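Local coordinates for protein hexokinase (Schistosoma mansoni, PDB 1BDG) that catalyses the transfer of phosphate from ATP to the 6-position of hexoses, the entry step of glycolysis, and holds glucose in its cleft, at residues 280-283 with 284-288; 396-400 with 401-405; 411-414 with 415-419. One frame throughout, in Å; residues are numbered along the deposited sequence.

Contact 1 (280-283 with 284-288); sequences QLYE and KMVSG. With GLC (alpha-D-glucopyranose), chain B.
Val286 lays one methyl over a face of the Tyr282 ring, four residues back on the same short helical turn. Val286 CG2 lies 4.1 Å from the centroid of the Tyr282 ring and 20° off the ring normal, a CH-pi contact displaced toward the rim at CZ. With its CG anti to the backbone N (chi1 171°), the tyrosine swings its ring beside its own carbonyl, on the side where Val286 follows; a beta-branched residue can offer a methyl there without a long chain. The tyrosine OH bonds to Leu377 O, so the polar tip of this buried ring is satisfied.

Glu283 leaves the turn at roughly a right angle to the tyrosine, toward the sugar. Its chain runs extended beyond CG, and Glu283 OE2 accepts a hydrogen bond of 2.7 Å from GLC O1, the anomeric hydroxyl, while Thr222 N donates to the same carboxylate oxygen. Glu283 is a substrate-binding residue, and two donors on OE2 should fix the rotation of its carboxylate. Gln280 brings NE2 to 3.7 Å from GLC O1, a near approach; its OE1 is taken by Arg159.

Behind this pocket wall the backbone holds the turn. Glu283 O accepts both Ser287 N, at 2.8 Å, and Val286 N, at 3.0 Å. Lys284 N bonds to Gln280 O at 3.1 Å; the methylenes of Lys284 pass close to that oxygen, CG at 3.4 Å, before NZ reaches Lys279 O. The small Ser287 fits beside the glutamate chain, its OG 3.3 Å from Glu283 CG.

Helix 357-389 lies against Met285 and Val286, helix 265-272 against Leu281, Lys284 and Met285, and Tyr290 of helix 288-304 touches both Glu283 and Lys284.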
ATOM      1  N   GLN A 280       7.630  -9.216  -2.656  1.00 15.15           N
ATOM      2  CA  GLN A 280       6.291  -8.649  -2.451  1.00 15.35           C
ATOM      3  C   GLN A 280       5.242  -9.363  -3.275  1.00 15.98           C
ATOM      4  O   GLN A 280       4.345  -8.733  -3.833  1.00 18.66           O
ATOM      5  CB  GLN A 280       6.265  -7.148  -2.759  1.00 14.42           C
ATOM      6  CG  GLN A 280       7.354  -6.324  -2.070  1.00 15.14           C
ATOM      7  CD  GLN A 280       7.119  -6.079  -0.591  1.00 14.96           C
ATOM      8  OE1 GLN A 280       7.958  -6.404   0.238  1.00 16.67           O
ATOM      9  NE2 GLN A 280       6.006  -5.451  -0.263  1.00 15.01           N
ATOM     10  N   LEU A 281       5.306 -10.690  -3.267  1.00 15.24           N
ATOM     11  CA  LEU A 281       4.381 -11.525  -4.032  1.00 15.37           C
ATOM     12  C   LEU A 281       2.881 -11.338  -3.745  1.00 15.04           C
ATOM     13  O   LEU A 281       2.048 -11.397  -4.648  1.00 15.97           O
ATOM     14  CB  LEU A 281       4.798 -12.997  -3.926  1.00 14.10           C
ATOM     15  CG  LEU A 281       6.244 -13.184  -4.404  1.00 14.48           C
ATOM     16  CD1 LEU A 281       6.561 -14.642  -4.618  1.00 13.08           C
ATOM     17  CD2 LEU A 281       6.471 -12.414  -5.695  1.00 11.27           C
ATOM     18  N   TYR A 282       2.526 -11.106  -2.498  1.00 14.25           N
ATOM     19  CA  TYR A 282       1.129 -10.902  -2.173  1.00 14.56           C
ATOM     20  C   TYR A 282       0.709  -9.514  -2.646  1.00 14.76           C
ATOM     21  O   TYR A 282      -0.380  -9.354  -3.214  1.00 15.05           O
ATOM     22  CB  TYR A 282       0.891 -11.067  -0.671  1.00 12.99           C
ATOM     23  CG  TYR A 282      -0.491 -10.673  -0.205  1.00 12.94           C
ATOM     24  CD1 TYR A 282      -1.599 -11.465  -0.484  1.00 12.47           C
ATOM     25  CD2 TYR A 282      -0.686  -9.522   0.537  1.00 13.74           C
ATOM     26  CE1 TYR A 282      -2.867 -11.118  -0.030  1.00 13.15           C
ATOM     27  CE2 TYR A 282      -1.950  -9.169   1.001  1.00 14.90           C
ATOM     28  CZ  TYR A 282      -3.031  -9.973   0.713  1.00 13.03           C
ATOM     29  OH  TYR A 282      -4.267  -9.626   1.186  1.00 13.08           O
ATOM     30  N   GLU A 283       1.590  -8.528  -2.477  1.00 13.40           N
ATOM     31  CA  GLU A 283       1.273  -7.164  -2.883  1.00 12.53           C
ATOM     32  C   GLU A 283       0.981  -7.040  -4.366  1.00 13.50           C
ATOM     33  O   GLU A 283       0.102  -6.294  -4.777  1.00 15.07           O
ATOM     34  CB  GLU A 283       2.404  -6.213  -2.518  1.00 12.00           C
ATOM     35  CG  GLU A 283       2.261  -4.846  -3.159  1.00  8.25           C
ATOM     36  CD  GLU A 283       3.275  -3.875  -2.672  1.00 10.02           C
ATOM     37  OE1 GLU A 283       4.411  -3.905  -3.173  1.00 10.95           O
ATOM     38  OE2 GLU A 283       2.936  -3.083  -1.776  1.00 10.88           O
ATOM     39  N   LYS A 284       1.747  -7.760  -5.168  1.00 13.55           N
ATOM     40  CA  LYS A 284       1.594  -7.736  -6.608  1.00 11.49           C
ATOM     41  C   LYS A 284       0.254  -8.291  -7.089  1.00 12.94           C
ATOM     42  O   LYS A 284      -0.113  -8.111  -8.258  1.00 15.34           O
ATOM     43  CB  LYS A 284       2.771  -8.470  -7.243  1.00  9.04           C
ATOM     44  CG  LYS A 284       4.061  -7.701  -7.103  1.00  8.13           C
ATOM     45  CD  LYS A 284       5.274  -8.549  -7.339  1.00  9.52           C
ATOM     46  CE  LYS A 284       6.392  -7.734  -7.962  1.00  8.77           C
ATOM     47  NZ  LYS A 284       7.597  -7.620  -7.127  1.00  6.61           N
ATOM     48  N   MET A 285      -0.464  -8.978  -6.196  1.00 11.06           N
ATOM     49  CA  MET A 285      -1.771  -9.548  -6.521  1.00  8.99           C
ATOM     50  C   MET A 285      -2.865  -8.581  -6.106  1.00  8.64           C
ATOM     51  O   MET A 285      -3.961  -8.636  -6.637  1.00  8.72           O
ATOM     52  CB  MET A 285      -2.009 -10.872  -5.777  1.00 10.41           C
ATOM     53  CG  MET A 285      -1.074 -12.044  -6.126  1.00 10.00           C
ATOM     54  SD  MET A 285      -1.182 -13.437  -4.962  1.00 14.15           S
ATOM     55  CE  MET A 285      -2.379 -14.479  -5.705  1.00 13.22           C
ATOM     56  N   VAL A 286      -2.518  -7.643  -5.230  1.00  8.62           N
ATOM     57  CA  VAL A 286      -3.457  -6.681  -4.650  1.00  9.75           C
ATOM     58  C   VAL A 286      -3.365  -5.169  -4.964  1.00 12.63           C
ATOM     59  O   VAL A 286      -4.376  -4.546  -5.293  1.00 13.09           O
ATOM     60  CB  VAL A 286      -3.459  -6.835  -3.096  1.00  7.01           C
ATOM     61  CG1 VAL A 286      -4.459  -5.913  -2.457  1.00  5.40           C
ATOM     62  CG2 VAL A 286      -3.752  -8.255  -2.714  1.00  5.61           C
ATOM     63  N   SER A 287      -2.173  -4.587  -4.848  1.00 13.29           N
ATOM     64  CA  SER A 287      -1.984  -3.153  -5.037  1.00 13.31           C
ATOM     65  C   SER A 287      -2.159  -2.477  -6.395  1.00 13.44           C
ATOM     66  O   SER A 287      -1.961  -3.073  -7.458  1.00 12.67           O
ATOM     67  CB  SER A 287      -0.639  -2.748  -4.464  1.00 14.69           C
ATOM     68  OG  SER A 287       0.422  -3.186  -5.298  1.00 19.43           O
ATOM     69  N   GLY A 288      -2.397  -1.169  -6.317  1.00 14.04           N
ATOM     70  CA  GLY A 288      -2.592  -0.327  -7.482  1.00 13.82           C
ATOM     71  C   GLY A 288      -1.443  -0.206  -8.473  1.00 15.13           C
ATOM     72  O   GLY A 288      -1.673   0.085  -9.637  1.00 17.57           O
TER
HETATM   73  C1  GLC B 501       4.689  -1.175   0.275  1.00 16.07           C
HETATM   74  C2  GLC B 501       5.723  -0.883   1.362  1.00 14.99           C
HETATM   75  C3  GLC B 501       5.041  -0.810   2.709  1.00 14.22           C
HETATM   76  C4  GLC B 501       3.928   0.223   2.662  1.00 13.69           C
HETATM   77  C5  GLC B 501       2.957  -0.137   1.559  1.00 10.91           C
HETATM   78  C6  GLC B 501       1.850   0.889   1.411  1.00 12.85           C
HETATM   79  O1  GLC B 501       4.060  -2.373   0.587  1.00 18.87           O
HETATM   80  O2  GLC B 501       6.713  -1.909   1.400  1.00 13.02           O
HETATM   81  O3  GLC B 501       5.976  -0.451   3.715  1.00 14.67           O
HETATM   82  O4  GLC B 501       3.264   0.268   3.902  1.00 13.59           O
HETATM   83  O5  GLC B 501       3.657  -0.181   0.313  1.00 12.68           O
HETATM   84  O6  GLC B 501       2.250   1.963   0.585  1.00 11.31           O

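Contact 2 (396-400 with 401-405); sequences VGVDG and SLYKF
The end of strand 393-399 turns here directly into helix 401-405, and Val398 of the strand packs against Tyr403 of the helix across that bend. Val398 CB sits over the centre of the Tyr403 ring, 4.1 Å from the centroid and 11° off its normal, a CH-pi contact; Val398 CG1 adds a 3.9 Å approach to Tyr403 CD1. The two side chains cross at about a right angle. Tyr403 CG stands anti to its backbone N (chi1 174°), which carries the ring back toward the strand, where a compact branched residue can seat itself on the flat face.

Gly400 is the N-cap of the helix. At its backbone angles a CB would press on the carbonyl oxygen of the preceding residue, so glycine alone makes this turn comfortably. Gly400 O accepts Lys404 N at 3.0 Å, the bond of the first helical turn.

The sequence belongs to the adenosine motif of the actin-like ATPase fold, and residues 401-405 are expected, by analogy with relatives, to contribute to ATP binding. Ser401 faces Thr78, of the predicted ATP site in what is assigned as the small subdomain, with a weak bond between their hydroxyls.

Lys404 bends at chi3 to reach Asp399. Lys404 NZ meets Asp399 OD1 at 2.9 Å, nearly along the carboxylate C-O axis, as a hydrogen-bonded salt bridge. Asp399 OD1 also takes Gly400 N at 3.0 Å, from above the carboxylate plane.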
ATOM      1  N   VAL A 396     -11.325   0.010  11.491  1.00 18.76           N
ATOM      2  CA  VAL A 396     -10.185  -0.142  10.589  1.00 18.59           C
ATOM      3  C   VAL A 396      -9.958   1.143   9.798  1.00 17.97           C
ATOM      4  O   VAL A 396     -10.856   1.593   9.092  1.00 18.71           O
ATOM      5  CB  VAL A 396     -10.472  -1.305   9.604  1.00 18.39           C
ATOM      6  CG1 VAL A 396      -9.299  -1.551   8.683  1.00 18.78           C
ATOM      7  CG2 VAL A 396     -10.850  -2.556  10.370  1.00 17.73           C
ATOM      8  N   GLY A 397      -8.767   1.722   9.883  1.00 19.32           N
ATOM      9  CA  GLY A 397      -8.505   2.961   9.157  1.00 18.97           C
ATOM     10  C   GLY A 397      -7.946   2.688   7.781  1.00 18.50           C
ATOM     11  O   GLY A 397      -6.861   2.147   7.697  1.00 20.45           O
ATOM     12  N   VAL A 398      -8.636   3.070   6.708  1.00 18.79           N
ATOM     13  CA  VAL A 398      -8.128   2.782   5.351  1.00 18.82           C
ATOM     14  C   VAL A 398      -7.585   3.986   4.586  1.00 19.27           C
ATOM     15  O   VAL A 398      -7.867   5.134   4.908  1.00 22.04           O
ATOM     16  CB  VAL A 398      -9.219   2.161   4.407  1.00 18.51           C
ATOM     17  CG1 VAL A 398      -8.580   1.161   3.472  1.00 19.71           C
ATOM     18  CG2 VAL A 398     -10.359   1.523   5.168  1.00 18.53           C
ATOM     19  N   ASP A 399      -6.824   3.714   3.540  1.00 18.83           N
ATOM     20  CA  ASP A 399      -6.300   4.757   2.668  1.00 16.89           C
ATOM     21  C   ASP A 399      -5.738   4.049   1.456  1.00 15.93           C
ATOM     22  O   ASP A 399      -5.475   2.847   1.515  1.00 16.69           O
ATOM     23  CB  ASP A 399      -5.225   5.613   3.348  1.00 16.93           C
ATOM     24  CG  ASP A 399      -5.194   7.044   2.805  1.00 17.41           C
ATOM     25  OD1 ASP A 399      -5.928   7.333   1.837  1.00 16.98           O
ATOM     26  OD2 ASP A 399      -4.446   7.884   3.341  1.00 16.88           O
ATOM     27  N   GLY A 400      -5.643   4.768   0.346  1.00 15.64           N
ATOM     28  CA  GLY A 400      -5.119   4.192  -0.875  1.00 17.35           C
ATOM     29  C   GLY A 400      -6.069   4.310  -2.053  1.00 17.38           C
ATOM     30  O   GLY A 400      -7.264   4.064  -1.924  1.00 18.73           O
ATOM     31  N   SER A 401      -5.518   4.648  -3.212  1.00 17.76           N
ATOM     32  CA  SER A 401      -6.267   4.820  -4.449  1.00 17.58           C
ATOM     33  C   SER A 401      -7.276   3.732  -4.714  1.00 18.99           C
ATOM     34  O   SER A 401      -8.352   3.990  -5.258  1.00 20.53           O
ATOM     35  CB  SER A 401      -5.306   4.835  -5.617  1.00 18.36           C
ATOM     36  OG  SER A 401      -4.158   5.584  -5.277  1.00 25.06           O
ATOM     37  N   LEU A 402      -6.906   2.500  -4.396  1.00 18.79           N
ATOM     38  CA  LEU A 402      -7.799   1.396  -4.648  1.00 18.45           C
ATOM     39  C   LEU A 402      -9.113   1.551  -3.893  1.00 18.54           C
ATOM     40  O   LEU A 402     -10.197   1.471  -4.482  1.00 17.72           O
ATOM     41  CB  LEU A 402      -7.097   0.076  -4.348  1.00 17.85           C
ATOM     42  CG  LEU A 402      -6.341  -0.360  -5.595  1.00 17.48           C
ATOM     43  CD1 LEU A 402      -5.809  -1.763  -5.416  1.00 17.76           C
ATOM     44  CD2 LEU A 402      -7.296  -0.333  -6.784  1.00 18.14           C
ATOM     45  N   TYR A 403      -9.002   1.845  -2.607  1.00 17.93           N
ATOM     46  CA  TYR A 403     -10.160   2.031  -1.779  1.00 17.99           C
ATOM     47  C   TYR A 403     -10.922   3.241  -2.318  1.00 18.17           C
ATOM     48  O   TYR A 403     -12.109   3.150  -2.618  1.00 21.08           O
ATOM     49  CB  TYR A 403      -9.728   2.266  -0.315  1.00 18.93           C
ATOM     50  CG  TYR A 403     -10.871   2.613   0.626  1.00 20.23           C
ATOM     51  CD1 TYR A 403     -11.665   1.607   1.195  1.00 20.95           C
ATOM     52  CD2 TYR A 403     -11.187   3.948   0.906  1.00 19.92           C
ATOM     53  CE1 TYR A 403     -12.750   1.921   2.018  1.00 20.65           C
ATOM     54  CE2 TYR A 403     -12.261   4.278   1.722  1.00 20.50           C
ATOM     55  CZ  TYR A 403     -13.042   3.264   2.279  1.00 22.07           C
ATOM     56  OH  TYR A 403     -14.086   3.592   3.119  1.00 20.73           O
ATOM     57  N   LYS A 404     -10.213   4.350  -2.494  1.00 16.68           N
ATOM     58  CA  LYS A 404     -10.805   5.606  -2.950  1.00 14.72           C
ATOM     59  C   LYS A 404     -11.428   5.719  -4.327  1.00 16.06           C
ATOM     60  O   LYS A 404     -12.615   6.021  -4.449  1.00 17.83           O
ATOM     61  CB  LYS A 404      -9.805   6.738  -2.778  1.00 11.68           C
ATOM     62  CG  LYS A 404      -9.631   7.120  -1.340  1.00 15.92           C
ATOM     63  CD  LYS A 404      -8.750   8.332  -1.162  1.00 16.04           C
ATOM     64  CE  LYS A 404      -7.303   7.950  -1.060  1.00 16.81           C
ATOM     65  NZ  LYS A 404      -6.571   9.050  -0.380  1.00 18.36           N
ATOM     66  N   PHE A 405     -10.622   5.495  -5.357  1.00 16.55           N
ATOM     67  CA  PHE A 405     -11.040   5.653  -6.741  1.00 17.31           C
ATOM     68  C   PHE A 405     -11.675   4.468  -7.440  1.00 19.00           C
ATOM     69  O   PHE A 405     -12.071   4.593  -8.605  1.00 19.22           O
ATOM     70  CB  PHE A 405      -9.843   6.111  -7.586  1.00 17.80           C
ATOM     71  CG  PHE A 405      -9.113   7.306  -7.027  1.00 17.43           C
ATOM     72  CD1 PHE A 405      -9.715   8.550  -6.987  1.00 18.22           C
ATOM     73  CD2 PHE A 405      -7.817   7.180  -6.537  1.00 19.91           C
ATOM     74  CE1 PHE A 405      -9.036   9.655  -6.468  1.00 20.48           C
ATOM     75  CE2 PHE A 405      -7.134   8.279  -6.019  1.00 18.34           C
ATOM     76  CZ  PHE A 405      -7.749   9.518  -5.985  1.00 16.68           C
TER

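Contact 3 (411-414 with 415-419); sequences ERMT and DMVDK. With SO4 (sulfate ion), chain D.
The guanidinium of Arg412 meets a sulfate, probably from the crystallisation liquor, at its edge, with the sulfur in plane. Two parallel bonds hold the anion: Arg412 NE donates to SO4 O3 at 2.8 Å and Arg412 NH2 to SO4 O2 at 2.9 Å. A long, weak ion pair also links NH2 to Glu332. The arginine chain is extended from CG to NE, so the cation projects away from the helix, where it can pair side-on with an anion. Asp415 packs its CB 3.3 Å from Arg412 O. Its carboxylate turns back beside the preceding turn, Asp415 OD1 lying 3.2 Å from Glu411 O; both atoms are acceptors and no bond joins them.

The backbone bonds are those of an alpha-helix, such as Met416 N to Arg412 O at 3.1 Å and Val417 N to Met413 O at 3.0 Å. Thr414, beta-branched within the helix, settles its hydroxyl by bonding to Cys410 O: chi1 of -55° sets OG1 beside its own backbone N, facing the preceding turn. On the buried side Met413 CG and Val417 CG2 are 4.4 Å apart, apolar chains one turn from each other.

That side of helix 409-420 rests Met413, Thr414 and Val417 on strand 426-431, while Arg412 and Val417 touch helix 357-389 and Met416 meets Tyr26 of helix 23-41.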
ATOM      1  N   GLU A 411     -16.515  -2.251  -1.571  1.00 19.50           N
ATOM      2  CA  GLU A 411     -17.792  -2.940  -1.613  1.00 19.62           C
ATOM      3  C   GLU A 411     -17.583  -4.452  -1.549  1.00 17.38           C
ATOM      4  O   GLU A 411     -18.301  -5.147  -0.845  1.00 18.21           O
ATOM      5  CB  GLU A 411     -18.548  -2.555  -2.887  1.00 22.20           C
ATOM      6  CG  GLU A 411     -19.223  -1.175  -2.899  1.00 26.91           C
ATOM      7  CD  GLU A 411     -18.350  -0.026  -2.379  1.00 32.80           C
ATOM      8  OE1 GLU A 411     -17.255   0.257  -2.957  1.00 33.25           O
ATOM      9  OE2 GLU A 411     -18.794   0.625  -1.388  1.00 34.00           O
ATOM     10  N   ARG A 412     -16.572  -4.948  -2.254  1.00 16.52           N
ATOM     11  CA  ARG A 412     -16.262  -6.375  -2.294  1.00 15.39           C
ATOM     12  C   ARG A 412     -15.329  -6.846  -1.167  1.00 15.27           C
ATOM     13  O   ARG A 412     -15.546  -7.904  -0.575  1.00 15.12           O
ATOM     14  CB  ARG A 412     -15.676  -6.744  -3.656  1.00 13.69           C
ATOM     15  CG  ARG A 412     -16.614  -6.559  -4.827  1.00 12.31           C
ATOM     16  CD  ARG A 412     -15.879  -6.909  -6.080  1.00 13.10           C
ATOM     17  NE  ARG A 412     -16.628  -6.671  -7.309  1.00 13.27           N
ATOM     18  CZ  ARG A 412     -16.076  -6.169  -8.411  1.00 15.20           C
ATOM     19  NH1 ARG A 412     -14.798  -5.806  -8.395  1.00 13.30           N
ATOM     20  NH2 ARG A 412     -16.801  -5.988  -9.514  1.00 14.88           N
ATOM     21  N   MET A 413     -14.266  -6.092  -0.915  1.00 15.64           N
ATOM     22  CA  MET A 413     -13.325  -6.406   0.160  1.00 17.13           C
ATOM     23  C   MET A 413     -14.117  -6.766   1.423  1.00 18.47           C
ATOM     24  O   MET A 413     -13.999  -7.889   1.945  1.00 19.36           O
ATOM     25  CB  MET A 413     -12.428  -5.187   0.428  1.00 18.08           C
ATOM     26  CG  MET A 413     -11.592  -5.234   1.700  1.00 18.30           C
ATOM     27  SD  MET A 413     -10.404  -3.881   1.670  1.00 21.95           S
ATOM     28  CE  MET A 413     -11.477  -2.458   1.619  1.00 19.22           C
ATOM     29  N   THR A 414     -14.967  -5.831   1.858  1.00 18.68           N
ATOM     30  CA  THR A 414     -15.822  -5.980   3.034  1.00 18.80           C
ATOM     31  C   THR A 414     -16.611  -7.301   3.007  1.00 19.77           C
ATOM     32  O   THR A 414     -16.729  -7.988   4.019  1.00 18.80           O
ATOM     33  CB  THR A 414     -16.804  -4.792   3.121  1.00 17.88           C
ATOM     34  OG1 THR A 414     -16.064  -3.573   3.095  1.00 16.29           O
ATOM     35  CG2 THR A 414     -17.611  -4.840   4.402  1.00 19.65           C
ATOM     36  N   ASP A 415     -17.133  -7.673   1.848  1.00 22.13           N
ATOM     37  CA  ASP A 415     -17.874  -8.917   1.775  1.00 24.15           C
ATOM     38  C   ASP A 415     -16.951 -10.072   2.141  1.00 24.48           C
ATOM     39  O   ASP A 415     -17.359 -10.983   2.873  1.00 27.70           O
ATOM     40  CB  ASP A 415     -18.489  -9.123   0.388  1.00 24.48           C
ATOM     41  CG  ASP A 415     -19.617  -8.132   0.086  1.00 28.18           C
ATOM     42  OD1 ASP A 415     -19.890  -7.218   0.925  1.00 29.02           O
ATOM     43  OD2 ASP A 415     -20.231  -8.270  -1.005  1.00 27.26           O
ATOM     44  N   MET A 416     -15.692 -10.024   1.706  1.00 24.23           N
ATOM     45  CA  MET A 416     -14.790 -11.120   2.041  1.00 23.30           C
ATOM     46  C   MET A 416     -14.458 -11.132   3.540  1.00 23.84           C
ATOM     47  O   MET A 416     -14.520 -12.191   4.180  1.00 24.71           O
ATOM     48  CB  MET A 416     -13.533 -11.091   1.188  1.00 21.70           C
ATOM     49  CG  MET A 416     -12.655 -12.324   1.360  1.00 19.52           C
ATOM     50  SD  MET A 416     -13.539 -13.906   1.276  1.00 22.63           S
ATOM     51  CE  MET A 416     -14.544 -13.778  -0.196  1.00 15.28           C
ATOM     52  N   VAL A 417     -14.154  -9.962   4.115  1.00 21.89           N
ATOM     53  CA  VAL A 417     -13.853  -9.875   5.553  1.00 18.59           C
ATOM     54  C   VAL A 417     -15.070 -10.374   6.319  1.00 19.72           C
ATOM     55  O   VAL A 417     -14.946 -10.868   7.437  1.00 22.47           O
ATOM     56  CB  VAL A 417     -13.638  -8.435   6.043  1.00 15.65           C
ATOM     57  CG1 VAL A 417     -13.242  -8.461   7.503  1.00 12.19           C
ATOM     58  CG2 VAL A 417     -12.610  -7.705   5.201  1.00 12.93           C
ATOM     59  N   ASP A 418     -16.239 -10.263   5.701  1.00 17.69           N
ATOM     60  CA  ASP A 418     -17.465 -10.677   6.332  1.00 18.60           C
ATOM     61  C   ASP A 418     -17.653 -12.181   6.419  1.00 20.01           C
ATOM     62  O   ASP A 418     -18.228 -12.673   7.379  1.00 21.96           O
ATOM     63  CB  ASP A 418     -18.633 -10.036   5.620  1.00 17.56           C
ATOM     64  CG  ASP A 418     -19.480  -9.225   6.541  1.00 17.15           C
ATOM     65  OD1 ASP A 418     -19.819  -9.731   7.619  1.00 18.57           O
ATOM     66  OD2 ASP A 418     -19.817  -8.083   6.189  1.00 18.93           O
ATOM     67  N   LYS A 419     -17.198 -12.920   5.418  1.00 21.06           N
ATOM     68  CA  LYS A 419     -17.336 -14.383   5.450  1.00 20.91           C
ATOM     69  C   LYS A 419     -16.250 -15.040   6.296  1.00 20.54           C
ATOM     70  O   LYS A 419     -16.366 -16.214   6.648  1.00 20.26           O
ATOM     71  CB  LYS A 419     -17.263 -14.976   4.035  1.00 21.71           C
ATOM     72  CG  LYS A 419     -18.486 -14.731   3.187  1.00 21.72           C
ATOM     73  CD  LYS A 419     -18.191 -14.998   1.732  1.00 22.01           C
ATOM     74  CE  LYS A 419     -19.367 -14.611   0.866  1.00 21.38           C
ATOM     75  NZ  LYS A 419     -19.789 -13.207   1.129  1.00 26.03           N
TER
HETATM   76  S   SO4 D 503     -19.884  -7.929  -8.129  1.00 41.78           S
HETATM   77  O1  SO4 D 503     -21.314  -7.904  -7.912  1.00 40.64           O
HETATM   78  O2  SO4 D 503     -19.522  -6.885  -9.063  1.00 41.20           O
HETATM   79  O3  SO4 D 503     -19.206  -7.716  -6.875  1.00 41.72           O
HETATM   80  O4  SO4 D 503     -19.500  -9.215  -8.664  1.00 42.10           O

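The three contacts follow one another along the chain within what is assigned as the large subdomain, stepping outward from the glucose. Contact 1 reaches the sugar itself. Contact 2, its centre about 15 Å from that of contact 1, lies on the probable nucleotide side: Leu402 packs CD1 against the backbone of contact 1, close to Val286 O and to Gly288, itself an ATP-site residue by similarity. Contact 3 is more remote and does not touch contact 1, their nearest atoms being about 8 Å apart; the side chain of Met413 is about 13 Å from the bound glucose. It joins contact 2 through Met413 CE, 4.1 Å from Tyr403 CD1, as helix 409-420 follows helix 401-405.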